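Local coordinates for acyl-CoA thioesterase II TesB2 (Mycobacterium marinum, PDB 3U0A), which probably hydrolyses fatty acyl-CoA thioesters to free fatty acids and coenzyme A, at residues L199-V207 with G249-I257; V218-R229 with E263-T274. All blocks are in the same frame, centred on the assembly; numbering follows the deposited sequence.

Contacts 1 and 2 meet on neighbouring antiparallel strands, and their centres lie 8 Å apart. The strands are 250-259 of contact 1 and 264-275 of contact 2. Gly255 N probably bonds to Val268 O at 2.7 Å. Near the other end, Gly249 O and Thr274 N make a similar probable bond, also 2.7 Å long. Contact 1 sets the turn after helix 186-200 on strand 250-259, and contact 2 pairs strands 217-227 and 264-275. Both contacts reach the second subunit. A sulfate ion, probably from the crystallisation liquor, sits by His254 and Lys256 in contact 1. The Leu273 side chain of contact 2 is about 7 Å from a sodium ion.

Contact 1 (L199-V207 with G249-I257); sequences LTLLGSAQV and GRALTHGKI. With SO4 (sulfate ion), chain L.
Leu201 touches His254, whose imidazole is the flat group here; Leu201 CD1 reaches the carbonyl, His254 O, at 3.7 Å. The ring itself leaves on the other side of the strand. Lys256 NZ lies at its edge, in the ring plane. A sulfate ion approaches the ring obliquely, with SO4 O1 3.4 Å from His254 NE2. The same oxygen accepts a weak hydrogen bond from Lys256 NZ, and Lys168 also binds the ion. The ring meets His254 of the second subunit, with the planes at about 40°.

On the side facing residues 199-207, Thr253 is the centre. Leu201 and Thr253 run past one another, pointing opposite ways, and Leu201 CG comes 3.3 Å from Thr253 OG1. Leu202 meets Thr253 at about a right angle, through CD2. With chi1 at 67°, Thr253 OG1 stands between its own N and C; it is hydrogen-bonded to Gln270 O on the next strand. Thr253 CG2 instead lies 3.4 Å from Ser204 OG. Ser204 OG donates to Leu201 O at 2.9 Å; the same carbonyl also accepts from Ser204 N. Farther along, Ala205 CB meets Ala251 CB at 3.5 Å.

No hydrogen bond crosses between the two segments. The 3-10 turn that follows helix 186-200 rests on one face of the antiparallel sheet, consistent with the helix-and-sheet packing of the hotdog fold.

Contact 2 (V218-R229 with E263-T274); sequences VASLDHAMWFMR and ELVAAVMQEGLT
The Asp222 and Glu271 side chains cross at a slant, with their carboxylate planes 30° apart. Asp222 OD1 accepts from Glu271 N at 2.9 Å, and the donor comes from above the carboxylate plane. The Glu271 N-H points almost straight at OD1 (170°). The charged ends come near each other, Asp222 OD2 to Glu271 OE1 being 4.5 Å. A water donates to both oxygens and probably eases this repulsion. Glu271 also forms a salt bridge with Arg250, and Asp222 OD2 accepts from Trp226 NE1 of the second subunit. The extended Gln270 side chain gives a weak bond from NE2 to Asp222 O.

Met225 and Val268 stand next to each other, pointing alike, with Met225 CG 3.8 Å from Val268 CG2. Met225 and Phe227 reach helix 186-200, Met225 at Ala194 and Asp198, Phe227 at Ile190; Val268 touches Leu201 just beyond it. Ala266 lies on the same face. On the other face, the Trp226 ring has Ala267 O and Met269 N at its edge, near its plane. This is an antiparallel strand pair of the hotdog fold, and its Trp226 face packs against the second subunit. Two ladders, one residue apart in register, make up the pair. The break falls at residues 221-223, where Leu221 N still bonds to Glu271 O at 3.1 Å.

At the far end Met228 is bent at both chi2 and chi3, which turns CE toward the Leu264 side chain. Val265 and Ala266 form a classic beta bulge opposite Ile257. Val265 O takes Met228 N at 2.9 Å and, weakly, Arg229 N. The extended Arg229 chain carries NH1 to Leu264 O, 2.7 Å away, at the guanidinium edge. Glu263 meets Arg229 at about a right angle. Its OE1 lies well out of the guanidinium plane, so no N-H points at it.

Contact 1 (L199-V207 with G249-I257)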
loop_
_atom_site.group_PDB
_atom_site.type_symbol
_atom_site.label_atom_id
_atom_site.label_comp_id
_atom_site.label_asym_id
_atom_site.label_seq_id
_atom_site.Cartn_x
_atom_site.Cartn_y
_atom_site.Cartn_z
ATOM N N LEU A 199 -11.633 -9.825 -4.281
ATOM C CA LEU A 199 -13.096 -10.028 -4.378
ATOM C C LEU A 199 -13.836 -9.489 -3.191
ATOM O O LEU A 199 -15.003 -9.190 -3.316
ATOM C CB LEU A 199 -13.497 -11.501 -4.505
ATOM C CG LEU A 199 -12.942 -12.268 -5.694
ATOM C CD1 LEU A 199 -13.630 -13.618 -5.879
ATOM C CD2 LEU A 199 -13.015 -11.454 -6.980
ATOM N N THR A 200 -13.177 -9.374 -2.036
ATOM C CA THR A 200 -13.907 -9.157 -0.763
ATOM C C THR A 200 -13.582 -7.928 0.044
ATOM O O THR A 200 -14.427 -7.497 0.771
ATOM C CB THR A 200 -13.728 -10.341 0.190
ATOM O OG1 THR A 200 -12.355 -10.416 0.597
ATOM C CG2 THR A 200 -14.143 -11.608 -0.502
ATOM N N LEU A 201 -12.388 -7.373 -0.036
ATOM C CA LEU A 201 -12.052 -6.242 0.852
ATOM C C LEU A 201 -12.864 -4.980 0.641
ATOM O O LEU A 201 -13.316 -4.428 1.595
ATOM C CB LEU A 201 -10.577 -5.875 0.800
ATOM C CG LEU A 201 -10.077 -4.828 1.792
ATOM C CD1 LEU A 201 -10.309 -5.232 3.239
ATOM C CD2 LEU A 201 -8.591 -4.633 1.542
ATOM N N LEU A 202 -13.064 -4.544 -0.586
ATOM C CA LEU A 202 -13.691 -3.250 -0.834
ATOM C C LEU A 202 -15.147 -3.190 -0.348
ATOM O O LEU A 202 -15.695 -2.090 -0.123
ATOM C CB LEU A 202 -13.583 -2.843 -2.318
ATOM C CG LEU A 202 -12.267 -2.135 -2.703
ATOM C CD1 LEU A 202 -12.142 -1.919 -4.223
ATOM C CD2 LEU A 202 -12.127 -0.815 -1.949
ATOM N N GLY A 203 -15.758 -4.368 -0.182
ATOM C CA GLY A 203 -17.070 -4.503 0.485
ATOM C C GLY A 203 -17.112 -3.835 1.865
ATOM O O GLY A 203 -18.140 -3.318 2.277
ATOM N N SER A 204 -15.990 -3.823 2.574
ATOM C CA SER A 204 -15.938 -3.244 3.929
ATOM C C SER A 204 -16.235 -1.726 3.952
ATOM O O SER A 204 -16.658 -1.189 4.997
ATOM C CB SER A 204 -14.588 -3.526 4.611
ATOM O OG SER A 204 -13.518 -2.821 3.994
ATOM N N ALA A 205 -16.009 -1.060 2.814
ATOM C CA ALA A 205 -16.366 0.334 2.648
ATOM C C ALA A 205 -17.893 0.542 2.714
ATOM O O ALA A 205 -18.320 1.626 3.114
ATOM C CB ALA A 205 -15.803 0.897 1.345
ATOM N N GLN A 206 -18.694 -0.488 2.370
ATOM C CA GLN A 206 -20.144 -0.299 2.240
ATOM C C GLN A 206 -20.947 -0.645 3.483
ATOM O O GLN A 206 -22.173 -0.582 3.454
ATOM C CB GLN A 206 -20.722 -1.058 1.029
ATOM C CG GLN A 206 -20.028 -0.791 -0.309
ATOM C CD GLN A 206 -19.989 0.682 -0.665
ATOM O OE1 GLN A 206 -20.952 1.441 -0.405
ATOM N NE2 GLN A 206 -18.874 1.106 -1.262
ATOM N N VAL A 207 -20.262 -0.971 4.573
ATOM C CA VAL A 207 -20.937 -1.585 5.716
ATOM C C VAL A 207 -22.000 -0.656 6.286
ATOM O O VAL A 207 -23.126 -1.098 6.587
ATOM C CB VAL A 207 -19.919 -1.980 6.793
ATOM C CG1 VAL A 207 -20.591 -2.267 8.120
ATOM C CG2 VAL A 207 -19.155 -3.210 6.340
ATOM N N GLY A 249 -15.692 10.398 -3.833
ATOM C CA GLY A 249 -15.987 9.329 -4.762
ATOM C C GLY A 249 -15.112 8.109 -4.563
ATOM O O GLY A 249 -15.075 7.211 -5.407
ATOM N N ARG A 250 -14.402 8.066 -3.444
ATOM C CA ARG A 250 -13.446 6.997 -3.210
ATOM C C ARG A 250 -13.695 6.450 -1.834
ATOM O O ARG A 250 -14.399 7.063 -1.046
ATOM C CB ARG A 250 -11.970 7.491 -3.349
ATOM C CG ARG A 250 -11.671 8.182 -4.657
ATOM C CD ARG A 250 -10.174 8.411 -4.925
ATOM N NE ARG A 250 -9.466 9.019 -3.815
ATOM C CZ ARG A 250 -9.629 10.255 -3.377
ATOM N NH1 ARG A 250 -10.488 11.076 -3.929
ATOM N NH2 ARG A 250 -8.942 10.648 -2.342
ATOM N N ALA A 251 -13.106 5.291 -1.571
ATOM C CA ALA A 251 -13.142 4.672 -0.271
ATOM C C ALA A 251 -11.830 3.951 -0.123
ATOM O O ALA A 251 -11.372 3.316 -1.043
ATOM C CB ALA A 251 -14.305 3.700 -0.156
ATOM N N LEU A 252 -11.222 4.049 1.041
ATOM C CA LEU A 252 -10.045 3.312 1.331
ATOM C C LEU A 252 -10.422 2.193 2.249
ATOM O O LEU A 252 -11.249 2.360 3.145
ATOM C CB LEU A 252 -9.030 4.199 2.013
ATOM C CG LEU A 252 -7.633 3.622 2.155
ATOM C CD1 LEU A 252 -7.062 3.306 0.770
ATOM C CD2 LEU A 252 -6.776 4.601 2.936
ATOM N N THR A 253 -9.805 1.041 2.009
ATOM C CA THR A 253 -9.975 -0.129 2.850
ATOM C C THR A 253 -8.619 -0.786 3.150
ATOM O O THR A 253 -7.581 -0.485 2.561
ATOM C CB THR A 253 -10.989 -1.114 2.224
ATOM O OG1 THR A 253 -10.472 -1.676 1.006
ATOM C CG2 THR A 253 -12.327 -0.393 1.949
ATOM N N HIS A 254 -8.657 -1.678 4.121
ATOM C CA HIS A 254 -7.457 -2.151 4.792
ATOM C C HIS A 254 -7.747 -3.424 5.503
ATOM O O HIS A 254 -8.788 -3.527 6.189
ATOM C CB HIS A 254 -7.018 -1.133 5.830
ATOM C CG HIS A 254 -5.918 -1.630 6.722
ATOM N ND1 HIS A 254 -4.651 -1.726 6.309
ATOM C CD2 HIS A 254 -5.948 -2.119 8.037
ATOM C CE1 HIS A 254 -3.889 -2.222 7.310
ATOM N NE2 HIS A 254 -4.688 -2.464 8.363
ATOM N N GLY A 255 -6.837 -4.390 5.416
ATOM C CA GLY A 255 -7.006 -5.562 6.234
ATOM C C GLY A 255 -5.785 -6.374 6.545
ATOM O O GLY A 255 -4.753 -6.198 5.914
ATOM N N LYS A 256 -5.947 -7.279 7.520
ATOM C CA LYS A 256 -4.920 -8.224 7.932
ATOM C C LYS A 256 -5.506 -9.622 7.924
ATOM O O LYS A 256 -6.655 -9.821 8.232
ATOM C CB LYS A 256 -4.431 -7.920 9.340
ATOM C CG LYS A 256 -4.312 -6.457 9.649
ATOM C CD LYS A 256 -3.221 -6.217 10.679
ATOM C CE LYS A 256 -2.984 -4.715 10.893
ATOM N NZ LYS A 256 -4.086 -4.050 11.651
ATOM N N ILE A 257 -4.698 -10.593 7.569
ATOM C CA ILE A 257 -5.181 -11.939 7.431
ATOM C C ILE A 257 -4.426 -12.843 8.392
ATOM O O ILE A 257 -3.203 -12.826 8.439
ATOM C CB ILE A 257 -5.058 -12.397 5.972
ATOM C CG1 ILE A 257 -6.109 -11.701 5.139
ATOM C CG2 ILE A 257 -5.288 -13.879 5.846
ATOM C CD1 ILE A 257 -5.575 -11.071 3.895
HETATM S S SO4 L . -5.168 -0.306 12.261
HETATM O O1 SO4 L . -4.208 -0.748 11.200
HETATM O O2 SO4 L . -5.356 1.207 12.207
HETATM O O3 SO4 L . -6.445 -1.075 12.076
HETATM O O4 SO4 L . -4.539 -0.648 13.591
#

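Contact 2 (V218-R229 with E263-T274)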
loop_
_atom_site.group_PDB
_atom_site.type_symbol
_atom_site.label_atom_id
_atom_site.label_comp_id
_atom_site.label_asym_id
_atom_site.label_seq_id
_atom_site.Cartn_x
_atom_site.Cartn_y
_atom_site.Cartn_z
ATOM N N VAL A 218 -18.931 1.799 -8.571
ATOM C CA VAL A 218 -17.956 1.062 -7.818
ATOM C C VAL A 218 -16.913 0.407 -8.753
ATOM O O VAL A 218 -17.248 -0.188 -9.783
ATOM C CB VAL A 218 -18.673 -0.011 -6.985
ATOM C CG1 VAL A 218 -17.722 -1.139 -6.645
ATOM C CG2 VAL A 218 -19.271 0.610 -5.736
ATOM N N ALA A 219 -15.648 0.536 -8.366
ATOM C CA ALA A 219 -14.515 -0.029 -9.098
ATOM C C ALA A 219 -13.356 -0.211 -8.137
ATOM O O ALA A 219 -13.324 0.400 -7.091
ATOM C CB ALA A 219 -14.102 0.878 -10.250
ATOM N N SER A 220 -12.438 -1.099 -8.488
ATOM C CA SER A 220 -11.164 -1.224 -7.801
ATOM C C SER A 220 -10.199 -0.261 -8.487
ATOM O O SER A 220 -10.039 -0.308 -9.690
ATOM C CB SER A 220 -10.638 -2.687 -7.857
ATOM O OG SER A 220 -11.432 -3.579 -7.131
ATOM N N LEU A 221 -9.565 0.604 -7.727
ATOM C CA LEU A 221 -8.537 1.510 -8.260
ATOM C C LEU A 221 -7.107 0.933 -8.120
ATOM O O LEU A 221 -6.262 1.053 -9.010
ATOM C CB LEU A 221 -8.645 2.851 -7.534
ATOM C CG LEU A 221 -9.994 3.552 -7.634
ATOM C CD1 LEU A 221 -10.018 4.815 -6.785
ATOM C CD2 LEU A 221 -10.297 3.901 -9.086
ATOM N N ASP A 222 -6.850 0.308 -6.984
ATOM C CA ASP A 222 -5.546 -0.244 -6.723
ATOM C C ASP A 222 -5.577 -1.421 -5.761
ATOM O O ASP A 222 -6.641 -1.912 -5.420
ATOM C CB ASP A 222 -4.585 0.867 -6.253
ATOM C CG ASP A 222 -4.762 1.271 -4.793
ATOM O OD1 ASP A 222 -5.353 0.540 -3.976
ATOM O OD2 ASP A 222 -4.231 2.340 -4.471
ATOM N N HIS A 223 -4.396 -1.929 -5.447
ATOM C CA HIS A 223 -4.173 -2.726 -4.275
ATOM C C HIS A 223 -2.686 -2.744 -3.969
ATOM O O HIS A 223 -1.839 -2.535 -4.848
ATOM C CB HIS A 223 -4.805 -4.149 -4.358
ATOM C CG HIS A 223 -4.162 -5.094 -5.374
ATOM N ND1 HIS A 223 -4.743 -6.223 -5.739
ATOM C CD2 HIS A 223 -2.956 -5.036 -6.069
ATOM C CE1 HIS A 223 -3.945 -6.872 -6.625
ATOM N NE2 HIS A 223 -2.869 -6.135 -6.826
ATOM N N ALA A 224 -2.397 -2.957 -2.689
ATOM C CA ALA A 224 -1.044 -3.057 -2.148
ATOM C C ALA A 224 -1.107 -4.179 -1.154
ATOM O O ALA A 224 -2.018 -4.203 -0.332
ATOM C CB ALA A 224 -0.634 -1.752 -1.448
ATOM N N MET A 225 -0.150 -5.105 -1.226
ATOM C CA MET A 225 -0.144 -6.303 -0.349
ATOM C C MET A 225 1.244 -6.643 0.170
ATOM O O MET A 225 2.254 -6.335 -0.471
ATOM C CB MET A 225 -0.702 -7.514 -1.077
ATOM C CG MET A 225 -2.118 -7.330 -1.591
ATOM S SD MET A 225 -2.730 -8.761 -2.480
ATOM C CE MET A 225 -4.298 -8.076 -3.080
ATOM N N TRP A 226 1.279 -7.267 1.351
ATOM C CA TRP A 226 2.531 -7.656 1.975
ATOM C C TRP A 226 2.375 -9.024 2.504
ATOM O O TRP A 226 1.498 -9.270 3.305
ATOM C CB TRP A 226 2.908 -6.668 3.080
ATOM C CG TRP A 226 3.167 -5.248 2.572
ATOM C CD1 TRP A 226 4.370 -4.687 2.193
ATOM C CD2 TRP A 226 2.203 -4.185 2.394
ATOM N NE1 TRP A 226 4.216 -3.395 1.797
ATOM C CE2 TRP A 226 2.940 -3.040 1.874
ATOM C CE3 TRP A 226 0.845 -4.065 2.600
ATOM C CZ2 TRP A 226 2.322 -1.842 1.593
ATOM C CZ3 TRP A 226 0.228 -2.839 2.300
ATOM C CH2 TRP A 226 0.961 -1.758 1.818
ATOM N N PHE A 227 3.218 -9.936 2.051
ATOM C CA PHE A 227 3.072 -11.360 2.357
ATOM C C PHE A 227 4.126 -11.726 3.350
ATOM O O PHE A 227 5.279 -11.874 2.998
ATOM C CB PHE A 227 3.194 -12.190 1.082
ATOM C CG PHE A 227 2.284 -11.728 0.002
ATOM C CD1 PHE A 227 0.918 -11.887 0.125
ATOM C CD2 PHE A 227 2.771 -11.085 -1.111
ATOM C CE1 PHE A 227 0.059 -11.439 -0.860
ATOM C CE2 PHE A 227 1.914 -10.636 -2.095
ATOM C CZ PHE A 227 0.557 -10.817 -1.973
ATOM N N MET A 228 3.727 -11.836 4.607
ATOM C CA MET A 228 4.691 -11.918 5.716
ATOM C C MET A 228 5.094 -13.353 6.151
ATOM O O MET A 228 6.249 -13.603 6.412
ATOM C CB MET A 228 4.149 -11.160 6.933
ATOM C CG MET A 228 4.208 -9.645 6.860
ATOM S SD MET A 228 2.611 -8.769 6.774
ATOM C CE MET A 228 1.576 -9.638 7.935
ATOM N N ARG A 229 4.145 -14.279 6.271
ATOM C CA ARG A 229 4.449 -15.632 6.789
ATOM C C ARG A 229 3.701 -16.643 5.967
ATOM O O ARG A 229 2.692 -16.327 5.344
ATOM C CB ARG A 229 4.028 -15.777 8.257
ATOM C CG ARG A 229 4.873 -14.970 9.220
ATOM C CD ARG A 229 4.162 -14.804 10.551
ATOM N NE ARG A 229 4.872 -13.884 11.440
ATOM C CZ ARG A 229 4.631 -12.573 11.577
ATOM N NH1 ARG A 229 3.659 -11.950 10.906
ATOM N NH2 ARG A 229 5.389 -11.866 12.404
ATOM N N GLU A 263 -1.611 -16.688 13.586
ATOM C CA GLU A 263 -0.476 -16.130 12.898
ATOM C C GLU A 263 -0.921 -15.087 11.887
ATOM O O GLU A 263 -1.754 -15.372 11.035
ATOM C CB GLU A 263 0.293 -17.207 12.142
ATOM C CG GLU A 263 0.904 -18.309 12.990
ATOM C CD GLU A 263 2.160 -17.872 13.774
ATOM O OE1 GLU A 263 3.124 -17.337 13.156
ATOM O OE2 GLU A 263 2.192 -18.103 15.027
ATOM N N LEU A 264 -0.332 -13.892 11.967
ATOM C CA LEU A 264 -0.561 -12.831 10.991
ATOM C C LEU A 264 0.300 -13.138 9.767
ATOM O O LEU A 264 1.515 -13.209 9.876
ATOM C CB LEU A 264 -0.196 -11.458 11.605
ATOM C CG LEU A 264 -0.132 -10.254 10.684
ATOM C CD1 LEU A 264 -1.463 -10.002 10.001
ATOM C CD2 LEU A 264 0.266 -9.062 11.510
ATOM N N VAL A 265 -0.347 -13.314 8.618
ATOM C CA VAL A 265 0.309 -13.843 7.433
ATOM C C VAL A 265 0.308 -12.901 6.255
ATOM O O VAL A 265 1.174 -13.048 5.405
ATOM C CB VAL A 265 -0.323 -15.192 7.012
ATOM C CG1 VAL A 265 -0.245 -16.182 8.166
ATOM C CG2 VAL A 265 -1.769 -15.024 6.584
ATOM N N ALA A 266 -0.650 -11.951 6.204
ATOM C CA ALA A 266 -0.695 -10.889 5.167
ATOM C C ALA A 266 -1.459 -9.614 5.583
ATOM O O ALA A 266 -2.364 -9.656 6.424
ATOM C CB ALA A 266 -1.229 -11.433 3.838
ATOM N N ALA A 267 -1.029 -8.476 5.023
ATOM C CA ALA A 267 -1.662 -7.173 5.199
ATOM C C ALA A 267 -2.029 -6.658 3.836
ATOM O O ALA A 267 -1.331 -6.937 2.867
ATOM C CB ALA A 267 -0.736 -6.192 5.887
ATOM N N VAL A 268 -3.147 -5.953 3.737
ATOM C CA VAL A 268 -3.584 -5.408 2.456
ATOM C C VAL A 268 -4.172 -4.028 2.656
ATOM O O VAL A 268 -4.884 -3.795 3.626
ATOM C CB VAL A 268 -4.687 -6.264 1.778
ATOM C CG1 VAL A 268 -5.128 -5.627 0.475
ATOM C CG2 VAL A 268 -4.236 -7.706 1.540
ATOM N N MET A 269 -3.873 -3.121 1.730
ATOM C CA MET A 269 -4.608 -1.866 1.578
ATOM C C MET A 269 -5.094 -1.758 0.148
ATOM O O MET A 269 -4.366 -2.110 -0.760
ATOM C CB MET A 269 -3.698 -0.713 1.863
ATOM C CG MET A 269 -3.444 -0.539 3.337
ATOM S SD MET A 269 -4.678 0.625 3.889
ATOM C CE MET A 269 -3.694 2.104 4.062
ATOM N N GLN A 270 -6.319 -1.258 -0.034
ATOM C CA GLN A 270 -6.930 -1.106 -1.336
ATOM C C GLN A 270 -7.888 0.057 -1.337
ATOM O O GLN A 270 -8.703 0.223 -0.421
ATOM C CB GLN A 270 -7.665 -2.383 -1.704
ATOM C CG GLN A 270 -8.456 -2.383 -2.998
ATOM C CD GLN A 270 -8.765 -3.806 -3.468
ATOM O OE1 GLN A 270 -9.123 -4.655 -2.652
ATOM N NE2 GLN A 270 -8.607 -4.080 -4.761
ATOM N N GLU A 271 -7.759 0.878 -2.371
ATOM C CA GLU A 271 -8.675 1.975 -2.599
ATOM C C GLU A 271 -9.635 1.586 -3.757
ATOM O O GLU A 271 -9.236 0.900 -4.696
ATOM C CB GLU A 271 -7.890 3.246 -2.906
ATOM C CG GLU A 271 -8.761 4.482 -2.982
ATOM C CD GLU A 271 -7.962 5.775 -3.083
ATOM O OE1 GLU A 271 -7.015 5.863 -3.940
ATOM O OE2 GLU A 271 -8.306 6.705 -2.298
ATOM N N GLY A 272 -10.885 2.020 -3.681
ATOM C CA GLY A 272 -11.859 1.787 -4.727
ATOM C C GLY A 272 -12.620 3.043 -5.113
ATOM O O GLY A 272 -12.643 4.034 -4.380
ATOM N N LEU A 273 -13.238 2.998 -6.282
ATOM C CA LEU A 273 -14.231 3.985 -6.663
ATOM C C LEU A 273 -15.487 3.706 -5.864
ATOM O O LEU A 273 -15.884 2.572 -5.743
ATOM C CB LEU A 273 -14.517 3.910 -8.172
ATOM C CG LEU A 273 -15.370 5.018 -8.771
ATOM C CD1 LEU A 273 -14.619 6.339 -8.798
ATOM C CD2 LEU A 273 -15.805 4.582 -10.154
ATOM N N THR A 274 -16.069 4.737 -5.257
ATOM C CA THR A 274 -17.365 4.617 -4.630
ATOM C C THR A 274 -18.062 5.945 -4.845
ATOM O O THR A 274 -18.208 6.761 -3.935
ATOM C CB THR A 274 -17.282 4.232 -3.151
ATOM O OG1 THR A 274 -16.442 5.148 -2.488
ATOM C CG2 THR A 274 -16.750 2.819 -2.953
HETATM O O HOH W 1 -10.513 -5.800 -6.486
HETATM O O HOH W 2 -5.384 4.606 -5.455
#